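D-glyceraldehyde dehydrogenase (NADP(+)) (Thermoplasma acidophilum, PDB 5IZD) oxidises D-glyceraldehyde to (R)-glycerate with NADP(+) in the non-phosphorylated Entner-Doudoroff pathway, working as a homotetramer built as a dimer of dimers. Local coordinates at residues 73-78 against 102-107; 296-301 against 365-370; 116-121 against 462-467. One frame throughout, in Å; residues are numbered along the deposited sequence.

Contact 1 of 3, residues 73-78 against 102-107; sequences ELIEKN and DGVIDQ
I105 reaches from helix 94-112 to I75 and E76 near the C-terminal end of helix 39-77. The two short helical pieces run nearly antiparallel, at 160°, with their axes 9.9 Å apart, a spacing that leaves the gap to be bridged by side chains.

From CB, which points at the other helix, I105 splits into two branches. CG2, anti to the backbone N, goes to the carboxylate of E76: I105 CG2 lies 3.6 Å from E76 OE2, with E76 CD a little further back. The other branch starts at CG1, which is 4.2 Å from I75 CG2 where the two isoleucines lie alongside, pointing opposite ways. At the tip, I105 CD1 comes down on the base of E76, 4.0 Å from its CA and 4.1 Å from its CG. With CG anti to the backbone N (chi1 -154°) and the rest extended, the E76 chain passes I105 nearly perpendicular to it.

Deeper in, I75 CG2 also touches V104 CG1 at 4.2 Å. Here the helices meet their neighbours: I75 rests on W183 and K187 of helix 178-190, and V104 on A156 of helix 153-164.

The chemistry is graded. Aliphatic carbons pack on the buried side; on the partly exposed side the E76 chain crosses I105, its CA and CG against CD1 and its carboxylate against CG2, where the charged end can probably still reach water. Between these two segments the helices of the NADP-binding domain are joined by apolar packing, with no hydrogen bond or salt bridge.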
ATOM      1  N   GLU A  73     -13.155  26.164   6.031  1.00 37.40           N
ATOM      2  CA  GLU A  73     -13.697  26.960   7.150  1.00 38.93           C
ATOM      3  C   GLU A  73     -14.566  28.158   6.677  1.00 38.41           C
ATOM      4  O   GLU A  73     -15.580  28.429   7.301  1.00 38.27           O
ATOM      5  CB  GLU A  73     -12.608  27.497   8.059  1.00 40.99           C
ATOM      6  CG  GLU A  73     -11.779  26.409   8.756  1.00 42.72           C
ATOM      7  CD  GLU A  73     -10.395  26.922   9.194  1.00 44.71           C
ATOM      8  OE1 GLU A  73     -10.278  28.057   9.743  1.00 49.11           O
ATOM      9  OE2 GLU A  73      -9.420  26.206   8.985  1.00 46.69           O
ATOM     10  N   LEU A  74     -14.140  28.853   5.621  1.00 37.77           N
ATOM     11  CA  LEU A  74     -14.904  29.996   5.052  1.00 38.02           C
ATOM     12  C   LEU A  74     -16.214  29.548   4.456  1.00 37.49           C
ATOM     13  O   LEU A  74     -17.197  30.174   4.662  1.00 37.51           O
ATOM     14  CB  LEU A  74     -14.100  30.756   4.001  1.00 38.05           C
ATOM     15  CG  LEU A  74     -12.897  31.529   4.529  1.00 38.69           C
ATOM     16  CD1 LEU A  74     -12.179  32.161   3.358  1.00 38.67           C
ATOM     17  CD2 LEU A  74     -13.324  32.611   5.506  1.00 39.84           C
ATOM     18  N   ILE A  75     -16.222  28.396   3.785  1.00 36.83           N
ATOM     19  CA  ILE A  75     -17.429  27.800   3.227  1.00 36.44           C
ATOM     20  C   ILE A  75     -18.371  27.489   4.372  1.00 37.30           C
ATOM     21  O   ILE A  75     -19.532  27.886   4.352  1.00 37.15           O
ATOM     22  CB  ILE A  75     -17.097  26.571   2.336  1.00 35.39           C
ATOM     23  CG1 ILE A  75     -16.413  27.049   1.054  1.00 35.19           C
ATOM     24  CG2 ILE A  75     -18.343  25.779   1.992  1.00 34.84           C
ATOM     25  CD1 ILE A  75     -15.949  25.952   0.099  1.00 34.62           C
ATOM     26  N   GLU A  76     -17.852  26.860   5.410  1.00 38.17           N
ATOM     27  CA  GLU A  76     -18.646  26.479   6.595  1.00 39.73           C
ATOM     28  C   GLU A  76     -19.311  27.676   7.298  1.00 40.05           C
ATOM     29  O   GLU A  76     -20.489  27.641   7.627  1.00 39.56           O
ATOM     30  CB  GLU A  76     -17.704  25.829   7.581  1.00 41.70           C
ATOM     31  CG  GLU A  76     -18.273  24.834   8.564  1.00 43.41           C
ATOM     32  CD  GLU A  76     -17.170  23.880   9.028  1.00 44.61           C
ATOM     33  OE1 GLU A  76     -15.941  24.265   9.145  1.00 45.51           O
ATOM     34  OE2 GLU A  76     -17.561  22.732   9.275  1.00 46.55           O
ATOM     35  N   LYS A  77     -18.521  28.725   7.518  1.00 40.24           N
ATOM     36  CA  LYS A  77     -18.981  29.943   8.169  1.00 41.17           C
ATOM     37  C   LYS A  77     -20.150  30.599   7.403  1.00 40.84           C
ATOM     38  O   LYS A  77     -21.063  31.129   8.004  1.00 41.51           O
ATOM     39  CB  LYS A  77     -17.809  30.948   8.292  1.00 41.83           C
ATOM     40  N   ASN A  78     -20.114  30.512   6.078  1.00 39.87           N
ATOM     41  CA  ASN A  78     -21.057  31.194   5.192  1.00 39.84           C
ATOM     42  C   ASN A  78     -21.942  30.246   4.410  1.00 38.80           C
ATOM     43  O   ASN A  78     -22.471  30.631   3.365  1.00 38.41           O
ATOM     44  CB  ASN A  78     -20.223  31.987   4.215  1.00 40.10           C
ATOM     45  CG  ASN A  78     -19.433  33.069   4.886  1.00 41.03           C
ATOM     46  OD1 ASN A  78     -19.985  34.103   5.175  1.00 41.80           O
ATOM     47  ND2 ASN A  78     -18.136  32.837   5.136  1.00 40.87           N
ATOM     48  N   ASP A 102     -23.084  19.971   3.188  1.00 34.67           N
ATOM     49  CA  ASP A 102     -22.466  19.148   4.187  1.00 34.93           C
ATOM     50  C   ASP A 102     -21.337  18.379   3.464  1.00 34.21           C
ATOM     51  O   ASP A 102     -20.240  18.303   3.914  1.00 33.60           O
ATOM     52  CB  ASP A 102     -23.475  18.137   4.707  1.00 35.99           C
ATOM     53  CG  ASP A 102     -24.333  18.662   5.840  1.00 37.23           C
ATOM     54  OD1 ASP A 102     -24.101  19.757   6.311  1.00 38.26           O
ATOM     55  OD2 ASP A 102     -25.225  17.952   6.282  1.00 38.08           O
ATOM     56  N   GLY A 103     -21.677  17.821   2.323  1.00 33.58           N
ATOM     57  CA  GLY A 103     -20.795  17.043   1.500  1.00 32.73           C
ATOM     58  C   GLY A 103     -19.644  17.797   0.922  1.00 32.41           C
ATOM     59  O   GLY A 103     -18.595  17.251   0.738  1.00 32.00           O
ATOM     60  N   VAL A 104     -19.845  19.067   0.633  1.00 32.47           N
ATOM     61  CA  VAL A 104     -18.792  19.887   0.109  1.00 32.19           C
ATOM     62  C   VAL A 104     -17.734  19.999   1.207  1.00 32.21           C
ATOM     63  O   VAL A 104     -16.584  19.886   0.949  1.00 31.48           O
ATOM     64  CB  VAL A 104     -19.314  21.297  -0.321  1.00 32.64           C
ATOM     65  CG1 VAL A 104     -18.216  22.321  -0.373  1.00 33.10           C
ATOM     66  CG2 VAL A 104     -20.019  21.266  -1.658  1.00 32.50           C
ATOM     67  N   ILE A 105     -18.189  20.241   2.416  1.00 32.83           N
ATOM     68  CA  ILE A 105     -17.369  20.450   3.614  1.00 33.57           C
ATOM     69  C   ILE A 105     -16.671  19.144   3.976  1.00 33.58           C
ATOM     70  O   ILE A 105     -15.452  19.156   4.111  1.00 33.98           O
ATOM     71  CB  ILE A 105     -18.203  21.002   4.816  1.00 34.21           C
ATOM     72  CG1 ILE A 105     -18.667  22.450   4.529  1.00 34.67           C
ATOM     73  CG2 ILE A 105     -17.432  20.929   6.143  1.00 34.65           C
ATOM     74  CD1 ILE A 105     -19.906  22.877   5.309  1.00 35.14           C
ATOM     75  N   ASP A 106     -17.370  18.034   3.996  1.00 33.43           N
ATOM     76  CA  ASP A 106     -16.745  16.752   4.248  1.00 33.67           C
ATOM     77  C   ASP A 106     -15.686  16.359   3.213  1.00 32.67           C
ATOM     78  O   ASP A 106     -14.695  15.806   3.565  1.00 32.72           O
ATOM     79  CB  ASP A 106     -17.779  15.644   4.336  1.00 34.13           C
ATOM     80  CG  ASP A 106     -17.155  14.254   4.642  1.00 34.84           C
ATOM     81  OD1 ASP A 106     -16.765  14.017   5.756  1.00 36.01           O
ATOM     82  OD2 ASP A 106     -17.062  13.403   3.768  1.00 35.33           O
ATOM     83  N   GLN A 107     -15.897  16.671   1.952  1.00 31.80           N
ATOM     84  CA  GLN A 107     -15.011  16.243   0.919  1.00 31.06           C
ATOM     85  C   GLN A 107     -13.737  17.048   0.921  1.00 30.70           C
ATOM     86  O   GLN A 107     -12.642  16.520   0.741  1.00 29.83           O
ATOM     87  CB  GLN A 107     -15.665  16.357  -0.454  1.00 31.14           C
ATOM     88  CG  GLN A 107     -16.606  15.233  -0.804  1.00 30.94           C
ATOM     89  CD  GLN A 107     -17.152  15.459  -2.205  1.00 31.36           C
ATOM     90  OE1 GLN A 107     -16.696  14.831  -3.162  1.00 31.76           O
ATOM     91  NE2 GLN A 107     -18.051  16.437  -2.346  1.00 31.11           N
TER

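Contact 2 of 3, residues 296-301 against 365-370; sequences TFMSRF and PTIIGN
The ring of F301, on helix 294-305, meets I367 of strand 366-369 through its CD2 and CE2 carbons, and the approach is oblique. F301 CE2 is 3.6 Å from I367 CG1 and 3.7 Å from I367 CD1, while F301 CD2 is 3.8 Å from the same I367 CD1. The ring is carried there by a first torsion that sets CG anti to the backbone N (chi1 177°), which swings it off the helix toward the sheet. Around the same ring gather L269 and Y274 of helix 262-274 and I387 of strand 386-392.

The second side chain from the helix is M298, one turn earlier. Its chain folds at both chi2 (-48°) and chi3 (-66°), and this double bend brings the terminal methyl round to the strand: M298 CE sits 3.5 Å from I367 CG2, a close methyl-to-methyl contact. I367 therefore has its branches divided between two partners. CG1 and CD1 go mainly to the phenylalanine, and CG2 to the methionine, although I367 CG2 also comes within 4.1 Å of F301 CE2. V302 and S305 of the same helix touch I367 as well.

Strand 366-369 lies next to strand 343-346, one of the two outermost strands within this chain of the mixed sheet in the catalytic domain, and its backbone is bonded to both neighbours, with I367 pairing to L345 and F346. Helix 294-305 lies against one face of that sheet, where M298 also touches L287 and A389. All three touching side chains are buried and none offers a polar group to the other segment, so this is helix-on-sheet packing, made by shape and hydrophobic burial without directional bonds.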
ATOM      1  N   THR A 296     -47.311  -6.886  -3.382  1.00 42.20           N
ATOM      2  CA  THR A 296     -47.259  -6.023  -2.182  1.00 41.77           C
ATOM      3  C   THR A 296     -46.256  -4.901  -2.323  1.00 40.25           C
ATOM      4  O   THR A 296     -46.608  -3.726  -2.017  1.00 39.94           O
ATOM      5  CB  THR A 296     -46.922  -6.768  -0.895  1.00 42.24           C
ATOM      6  OG1 THR A 296     -47.960  -7.677  -0.653  1.00 43.47           O
ATOM      7  CG2 THR A 296     -46.911  -5.829   0.308  1.00 42.24           C
ATOM      8  N   PHE A 297     -45.052  -5.236  -2.803  1.00 38.93           N
ATOM      9  CA  PHE A 297     -44.014  -4.223  -2.984  1.00 37.77           C
ATOM     10  C   PHE A 297     -44.497  -3.057  -3.889  1.00 37.19           C
ATOM     11  O   PHE A 297     -44.440  -1.885  -3.489  1.00 36.69           O
ATOM     12  CB  PHE A 297     -42.700  -4.815  -3.512  1.00 37.18           C
ATOM     13  CG  PHE A 297     -41.543  -3.850  -3.452  1.00 36.35           C
ATOM     14  CD1 PHE A 297     -41.340  -2.911  -4.450  1.00 35.95           C
ATOM     15  CD2 PHE A 297     -40.675  -3.859  -2.384  1.00 36.16           C
ATOM     16  CE1 PHE A 297     -40.281  -2.023  -4.388  1.00 35.21           C
ATOM     17  CE2 PHE A 297     -39.627  -2.967  -2.304  1.00 35.45           C
ATOM     18  CZ  PHE A 297     -39.412  -2.063  -3.310  1.00 35.02           C
ATOM     19  N   MET A 298     -44.966  -3.382  -5.084  1.00 37.09           N
ATOM     20  CA  MET A 298     -45.390  -2.342  -6.038  1.00 36.96           C
ATOM     21  C   MET A 298     -46.548  -1.477  -5.548  1.00 37.25           C
ATOM     22  O   MET A 298     -46.556  -0.280  -5.804  1.00 36.59           O
ATOM     23  CB  MET A 298     -45.797  -2.946  -7.376  1.00 37.32           C
ATOM     24  CG  MET A 298     -44.655  -3.604  -8.131  1.00 37.09           C
ATOM     25  SD  MET A 298     -43.174  -2.616  -8.252  1.00 36.33           S
ATOM     26  CE  MET A 298     -43.761  -1.240  -9.284  1.00 36.39           C
ATOM     27  N   SER A 299     -47.485  -2.099  -4.837  1.00 37.92           N
ATOM     28  CA  SER A 299     -48.634  -1.415  -4.227  1.00 38.56           C
ATOM     29  C   SER A 299     -48.146  -0.411  -3.164  1.00 38.11           C
ATOM     30  O   SER A 299     -48.506   0.759  -3.185  1.00 37.75           O
ATOM     31  CB  SER A 299     -49.539  -2.505  -3.617  1.00 39.64           C
ATOM     32  OG  SER A 299     -50.549  -1.975  -2.795  1.00 40.50           O
ATOM     33  N   ARG A 300     -47.266  -0.863  -2.263  1.00 37.99           N
ATOM     34  CA  ARG A 300     -46.726  -0.010  -1.205  1.00 37.82           C
ATOM     35  C   ARG A 300     -45.922   1.133  -1.849  1.00 37.14           C
ATOM     36  O   ARG A 300     -46.036   2.289  -1.426  1.00 36.85           O
ATOM     37  CB  ARG A 300     -45.874  -0.825  -0.198  1.00 38.12           C
ATOM     38  CG  ARG A 300     -46.719  -1.787   0.627  1.00 39.38           C
ATOM     39  CD  ARG A 300     -45.998  -2.400   1.823  1.00 39.91           C
ATOM     40  NE  ARG A 300     -45.599  -1.309   2.718  1.00 40.24           N
ATOM     41  CZ  ARG A 300     -44.671  -1.390   3.669  1.00 40.52           C
ATOM     42  NH1 ARG A 300     -44.025  -2.518   3.912  1.00 40.52           N
ATOM     43  NH2 ARG A 300     -44.432  -0.305   4.411  1.00 40.61           N
ATOM     44  N   PHE A 301     -45.168   0.823  -2.910  1.00 36.80           N
ATOM     45  CA  PHE A 301     -44.302   1.805  -3.564  1.00 36.40           C
ATOM     46  C   PHE A 301     -45.113   2.881  -4.278  1.00 36.40           C
ATOM     47  O   PHE A 301     -44.773   4.070  -4.219  1.00 36.13           O
ATOM     48  CB  PHE A 301     -43.370   1.131  -4.580  1.00 36.38           C
ATOM     49  CG  PHE A 301     -42.489   2.087  -5.345  1.00 36.06           C
ATOM     50  CD1 PHE A 301     -41.728   3.045  -4.679  1.00 35.77           C
ATOM     51  CD2 PHE A 301     -42.356   1.972  -6.741  1.00 36.12           C
ATOM     52  CE1 PHE A 301     -40.894   3.906  -5.390  1.00 35.48           C
ATOM     53  CE2 PHE A 301     -41.514   2.830  -7.445  1.00 35.62           C
ATOM     54  CZ  PHE A 301     -40.799   3.808  -6.771  1.00 35.22           C
ATOM     55  N   PRO A 365     -43.665  11.707 -10.029  1.00 32.59           N
ATOM     56  CA  PRO A 365     -43.196  10.332  -9.890  1.00 32.39           C
ATOM     57  C   PRO A 365     -43.970   9.361 -10.801  1.00 32.77           C
ATOM     58  O   PRO A 365     -45.221   9.371 -10.829  1.00 33.34           O
ATOM     59  CB  PRO A 365     -43.491  10.024  -8.411  1.00 32.60           C
ATOM     60  CG  PRO A 365     -43.340  11.333  -7.746  1.00 32.51           C
ATOM     61  CD  PRO A 365     -44.020  12.278  -8.714  1.00 32.75           C
ATOM     62  N   THR A 366     -43.245   8.590 -11.593  1.00 32.50           N
ATOM     63  CA  THR A 366     -43.836   7.789 -12.639  1.00 32.94           C
ATOM     64  C   THR A 366     -43.333   6.302 -12.537  1.00 33.15           C
ATOM     65  O   THR A 366     -42.127   6.058 -12.577  1.00 32.28           O
ATOM     66  CB  THR A 366     -43.514   8.364 -14.011  1.00 32.79           C
ATOM     67  OG1 THR A 366     -43.993   9.721 -14.107  1.00 32.89           O
ATOM     68  CG2 THR A 366     -44.142   7.497 -15.105  1.00 33.20           C
ATOM     69  N   ILE A 367     -44.286   5.374 -12.412  1.00 34.10           N
ATOM     70  CA  ILE A 367     -44.016   3.967 -12.160  1.00 34.97           C
ATOM     71  C   ILE A 367     -44.685   3.182 -13.278  1.00 36.06           C
ATOM     72  O   ILE A 367     -45.867   3.398 -13.575  1.00 36.73           O
ATOM     73  CB  ILE A 367     -44.516   3.523 -10.762  1.00 35.23           C
ATOM     74  CG1 ILE A 367     -43.867   4.382  -9.651  1.00 34.77           C
ATOM     75  CG2 ILE A 367     -44.199   2.054 -10.502  1.00 35.29           C
ATOM     76  CD1 ILE A 367     -44.716   4.436  -8.398  1.00 35.18           C
ATOM     77  N   ILE A 368     -43.893   2.347 -13.930  1.00 36.51           N
ATOM     78  CA  ILE A 368     -44.279   1.584 -15.101  1.00 37.79           C
ATOM     79  C   ILE A 368     -44.186   0.052 -14.887  1.00 39.06           C
ATOM     80  O   ILE A 368     -43.141  -0.415 -14.421  1.00 38.31           O
ATOM     81  CB  ILE A 368     -43.361   1.988 -16.256  1.00 37.57           C
ATOM     82  CG1 ILE A 368     -43.586   3.475 -16.587  1.00 37.70           C
ATOM     83  CG2 ILE A 368     -43.592   1.114 -17.475  1.00 38.29           C
ATOM     84  CD1 ILE A 368     -42.816   3.916 -17.795  1.00 37.65           C
ATOM     85  N   GLY A 369     -45.236  -0.699 -15.266  1.00 41.18           N
ATOM     86  CA  GLY A 369     -45.229  -2.218 -15.386  1.00 43.57           C
ATOM     87  C   GLY A 369     -45.150  -2.750 -16.824  1.00 45.52           C
ATOM     88  O   GLY A 369     -45.503  -2.039 -17.812  1.00 47.52           O
ATOM     89  N   ASN A 370     -44.696  -3.994 -16.952  1.00 48.40           N
ATOM     90  CA  ASN A 370     -44.553  -4.719 -18.256  1.00 49.88           C
ATOM     91  C   ASN A 370     -43.868  -3.963 -19.438  1.00 50.97           C
ATOM     92  O   ASN A 370     -44.443  -3.822 -20.532  1.00 52.43           O
TER

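Contact 3 of 3, residues 116-121 against 462-467; sequences RKLNGE and YGISEY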
ATOM      1  N   ARG A 116       0.979  15.038   2.760  1.00 30.74           N
ATOM      2  CA  ARG A 116       2.185  14.273   3.098  1.00 31.65           C
ATOM      3  C   ARG A 116       1.957  12.787   3.438  1.00 31.61           C
ATOM      4  O   ARG A 116       2.629  12.221   4.249  1.00 32.51           O
ATOM      5  CB  ARG A 116       3.048  14.997   4.134  1.00 32.56           C
ATOM      6  CG  ARG A 116       2.426  15.223   5.480  1.00 33.44           C
ATOM      7  CD  ARG A 116       3.290  16.079   6.387  1.00 34.35           C
ATOM      8  NE  ARG A 116       2.508  16.588   7.485  1.00 34.88           N
ATOM      9  CZ  ARG A 116       2.967  16.957   8.665  1.00 35.61           C
ATOM     10  NH1 ARG A 116       4.249  16.882   8.973  1.00 35.82           N
ATOM     11  NH2 ARG A 116       2.118  17.416   9.539  1.00 35.95           N
ATOM     12  N   LYS A 117       0.985  12.195   2.776  1.00 31.42           N
ATOM     13  CA  LYS A 117       0.628  10.806   2.962  1.00 31.32           C
ATOM     14  C   LYS A 117       0.543   9.995   1.667  1.00 31.31           C
ATOM     15  O   LYS A 117       0.341   8.826   1.724  1.00 31.71           O
ATOM     16  CB  LYS A 117      -0.688  10.694   3.705  1.00 31.06           C
ATOM     17  CG  LYS A 117      -0.643  11.089   5.156  1.00 31.45           C
ATOM     18  CD  LYS A 117      -2.033  11.052   5.740  1.00 31.39           C
ATOM     19  CE  LYS A 117      -2.215  11.925   6.960  1.00 31.90           C
ATOM     20  NZ  LYS A 117      -1.994  13.349   6.661  1.00 32.07           N
ATOM     21  N   LEU A 118       0.677  10.616   0.513  1.00 31.46           N
ATOM     22  CA  LEU A 118       0.609   9.907  -0.764  1.00 31.61           C
ATOM     23  C   LEU A 118       2.033   9.638  -1.226  1.00 32.08           C
ATOM     24  O   LEU A 118       2.573  10.303  -2.067  1.00 32.56           O
ATOM     25  CB  LEU A 118      -0.176  10.702  -1.793  1.00 31.64           C
ATOM     26  CG  LEU A 118      -1.670  10.837  -1.469  1.00 31.81           C
ATOM     27  CD1 LEU A 118      -2.317  11.860  -2.368  1.00 31.46           C
ATOM     28  CD2 LEU A 118      -2.389   9.518  -1.537  1.00 31.62           C
ATOM     29  N   ASN A 119       2.617   8.620  -0.628  1.00 32.74           N
ATOM     30  CA  ASN A 119       4.014   8.320  -0.816  1.00 33.32           C
ATOM     31  C   ASN A 119       4.342   7.727  -2.181  1.00 32.04           C
ATOM     32  O   ASN A 119       3.571   6.999  -2.744  1.00 30.70           O
ATOM     33  CB  ASN A 119       4.455   7.306   0.292  1.00 34.81           C
ATOM     34  CG  ASN A 119       3.640   5.971   0.294  1.00 36.46           C
ATOM     35  OD1 ASN A 119       2.598   5.824   1.007  1.00 37.51           O
ATOM     36  ND2 ASN A 119       4.176   4.932  -0.429  1.00 37.60           N
ATOM     37  N   GLY A 120       5.556   8.001  -2.649  1.00 31.97           N
ATOM     38  CA  GLY A 120       6.190   7.240  -3.714  1.00 31.63           C
ATOM     39  C   GLY A 120       6.820   5.940  -3.153  1.00 32.02           C
ATOM     40  O   GLY A 120       6.551   5.541  -1.984  1.00 31.18           O
ATOM     41  N   GLU A 121       7.673   5.300  -3.959  1.00 32.45           N
ATOM     42  CA  GLU A 121       8.209   3.994  -3.589  1.00 33.80           C
ATOM     43  C   GLU A 121       9.705   3.940  -3.942  1.00 33.46           C
ATOM     44  O   GLU A 121      10.192   4.700  -4.824  1.00 32.67           O
ATOM     45  CB  GLU A 121       7.383   2.849  -4.232  1.00 34.76           C
ATOM     46  CG  GLU A 121       5.925   2.947  -3.835  1.00 36.01           C
ATOM     47  CD  GLU A 121       5.056   1.729  -4.017  1.00 38.24           C
ATOM     48  OE1 GLU A 121       5.484   0.613  -4.444  1.00 39.88           O
ATOM     49  OE2 GLU A 121       3.855   1.897  -3.679  1.00 39.80           O
ATOM     50  N   TYR A 462      -7.150   5.735  -3.928  1.00 28.53           N
ATOM     51  CA  TYR A 462      -6.977   5.527  -5.341  1.00 28.24           C
ATOM     52  C   TYR A 462      -7.491   6.715  -6.161  1.00 27.68           C
ATOM     53  O   TYR A 462      -6.957   6.997  -7.198  1.00 27.39           O
ATOM     54  CB  TYR A 462      -7.685   4.239  -5.797  1.00 28.39           C
ATOM     55  CG  TYR A 462      -7.053   2.992  -5.169  1.00 28.80           C
ATOM     56  CD1 TYR A 462      -5.894   2.437  -5.686  1.00 29.32           C
ATOM     57  CD2 TYR A 462      -7.622   2.387  -4.066  1.00 29.43           C
ATOM     58  CE1 TYR A 462      -5.267   1.295  -5.048  1.00 30.12           C
ATOM     59  CE2 TYR A 462      -7.035   1.259  -3.461  1.00 30.11           C
ATOM     60  CZ  TYR A 462      -5.862   0.726  -3.948  1.00 30.26           C
ATOM     61  OH  TYR A 462      -5.329  -0.447  -3.352  1.00 31.94           O
ATOM     62  N   GLY A 463      -8.558   7.345  -5.721  1.00 27.48           N
ATOM     63  CA  GLY A 463      -9.143   8.507  -6.446  1.00 27.40           C
ATOM     64  C   GLY A 463      -8.233   9.725  -6.446  1.00 27.37           C
ATOM     65  O   GLY A 463      -7.937  10.289  -7.489  1.00 27.53           O
ATOM     66  N   ILE A 464      -7.751  10.098  -5.287  1.00 27.36           N
ATOM     67  CA  ILE A 464      -6.836  11.191  -5.179  1.00 27.31           C
ATOM     68  C   ILE A 464      -5.540  10.841  -5.937  1.00 27.05           C
ATOM     69  O   ILE A 464      -5.006  11.681  -6.616  1.00 26.93           O
ATOM     70  CB  ILE A 464      -6.637  11.655  -3.725  1.00 27.66           C
ATOM     71  CG1 ILE A 464      -5.768  12.906  -3.666  1.00 28.07           C
ATOM     72  CG2 ILE A 464      -6.100  10.537  -2.851  1.00 27.81           C
ATOM     73  CD1 ILE A 464      -5.789  13.655  -2.367  1.00 28.43           C
ATOM     74  N   SER A 465      -5.089   9.584  -5.860  1.00 26.70           N
ATOM     75  CA  SER A 465      -3.879   9.136  -6.598  1.00 26.50           C
ATOM     76  C   SER A 465      -4.017   9.256  -8.136  1.00 26.39           C
ATOM     77  O   SER A 465      -3.026   9.368  -8.816  1.00 26.00           O
ATOM     78  CB  SER A 465      -3.429   7.723  -6.141  1.00 26.70           C
ATOM     79  OG  SER A 465      -3.112   7.820  -4.773  1.00 26.99           O
ATOM     80  N   GLU A 466      -5.257   9.413  -8.657  1.00 26.50           N
ATOM     81  CA  GLU A 466      -5.461   9.634 -10.086  1.00 26.63           C
ATOM     82  C   GLU A 466      -4.902  10.969 -10.525  1.00 26.65           C
ATOM     83  O   GLU A 466      -4.649  11.154 -11.723  1.00 26.62           O
ATOM     84  CB  GLU A 466      -6.948   9.548 -10.519  1.00 26.90           C
ATOM     85  CG  GLU A 466      -7.627   8.189 -10.290  1.00 27.11           C
ATOM     86  CD  GLU A 466      -7.134   7.008 -11.159  1.00 27.23           C
ATOM     87  OE1 GLU A 466      -6.144   7.118 -11.936  1.00 27.58           O
ATOM     88  OE2 GLU A 466      -7.773   5.927 -11.047  1.00 27.65           O
ATOM     89  N   TYR A 467      -4.708  11.888  -9.589  1.00 26.74           N
ATOM     90  CA  TYR A 467      -4.153  13.213  -9.917  1.00 27.13           C
ATOM     91  C   TYR A 467      -2.620  13.339  -9.769  1.00 27.49           C
ATOM     92  O   TYR A 467      -2.031  14.427  -9.951  1.00 27.50           O
ATOM     93  CB  TYR A 467      -4.838  14.259  -9.039  1.00 27.26           C
ATOM     94  CG  TYR A 467      -6.322  14.411  -9.326  1.00 27.25           C
ATOM     95  CD1 TYR A 467      -6.768  15.294 -10.307  1.00 27.54           C
ATOM     96  CD2 TYR A 467      -7.298  13.674  -8.616  1.00 27.17           C
ATOM     97  CE1 TYR A 467      -8.139  15.481 -10.555  1.00 27.67           C
ATOM     98  CE2 TYR A 467      -8.667  13.839  -8.879  1.00 27.26           C
ATOM     99  CZ  TYR A 467      -9.081  14.753  -9.831  1.00 27.45           C
ATOM    100  OH  TYR A 467     -10.421  14.898 -10.117  1.00 27.63           O
TER
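L118 sets its two methyls against I464 and S465 on helix 460-465. With CG anti to its carbonyl carbon (chi1 -67°), the leucine aims both methyls at the helix. L118 CD1 lies on the isoleucine, 3.8 Å from I464 CG1 and 3.9 Å from I464 CD1. L118 CD2 reaches the serine, 3.7 Å from S465 OG, and also the isoleucine's CG2.

The leucine and isoleucine chains meet at a slant. I464 CG1 is anti to the backbone N, which leaves CG2 wedged between N and the carbonyl carbon, and from there I464 CG2 comes 4.0 Å from L118 CD1 and 4.1 Å from L118 CD2. The S465 hydroxyl makes only a van der Waals contact with the leucine; its hydrogen bond goes back along the helix to the K461 carbonyl oxygen.

The subunit interfaces begin here. I464 continues inward onto W114 and onto P161 and L164 of helix 153-164. Before L118, R116 forms a salt bridge with D106 of the second subunit. Strand 120-124 pairs with 130-145, and 130-145 with 468-476, consistent with the oligomerisation region of aldehyde dehydrogenases. L118 joins helix 460-465 to the loop leading into strand 120-124, whose G120 and E121 pair antiparallel with a strand of the fourth subunit.

Contact 2 is the fully buried one, inside the catalytic domain, where a helix lies on a sheet; contacts 1 and 3 are only partly buried. Contact 1 is helix against helix in the NADP-binding domain, and contact 3 sets a connecting loop against a short helix near the subunit interfaces. No helix or strand is shared, though strand 120-124 is the next element after helix 94-112, across the loop that carries L118. Each uses aliphatic carbons; contact 2 adds an aromatic ring and a thioether chain, while a carboxylate lies at contact 1 and a hydroxyl at contact 3. Contacts 2 and 3 sit on opposite sides of the chain's centre, their centres about 45 Å apart.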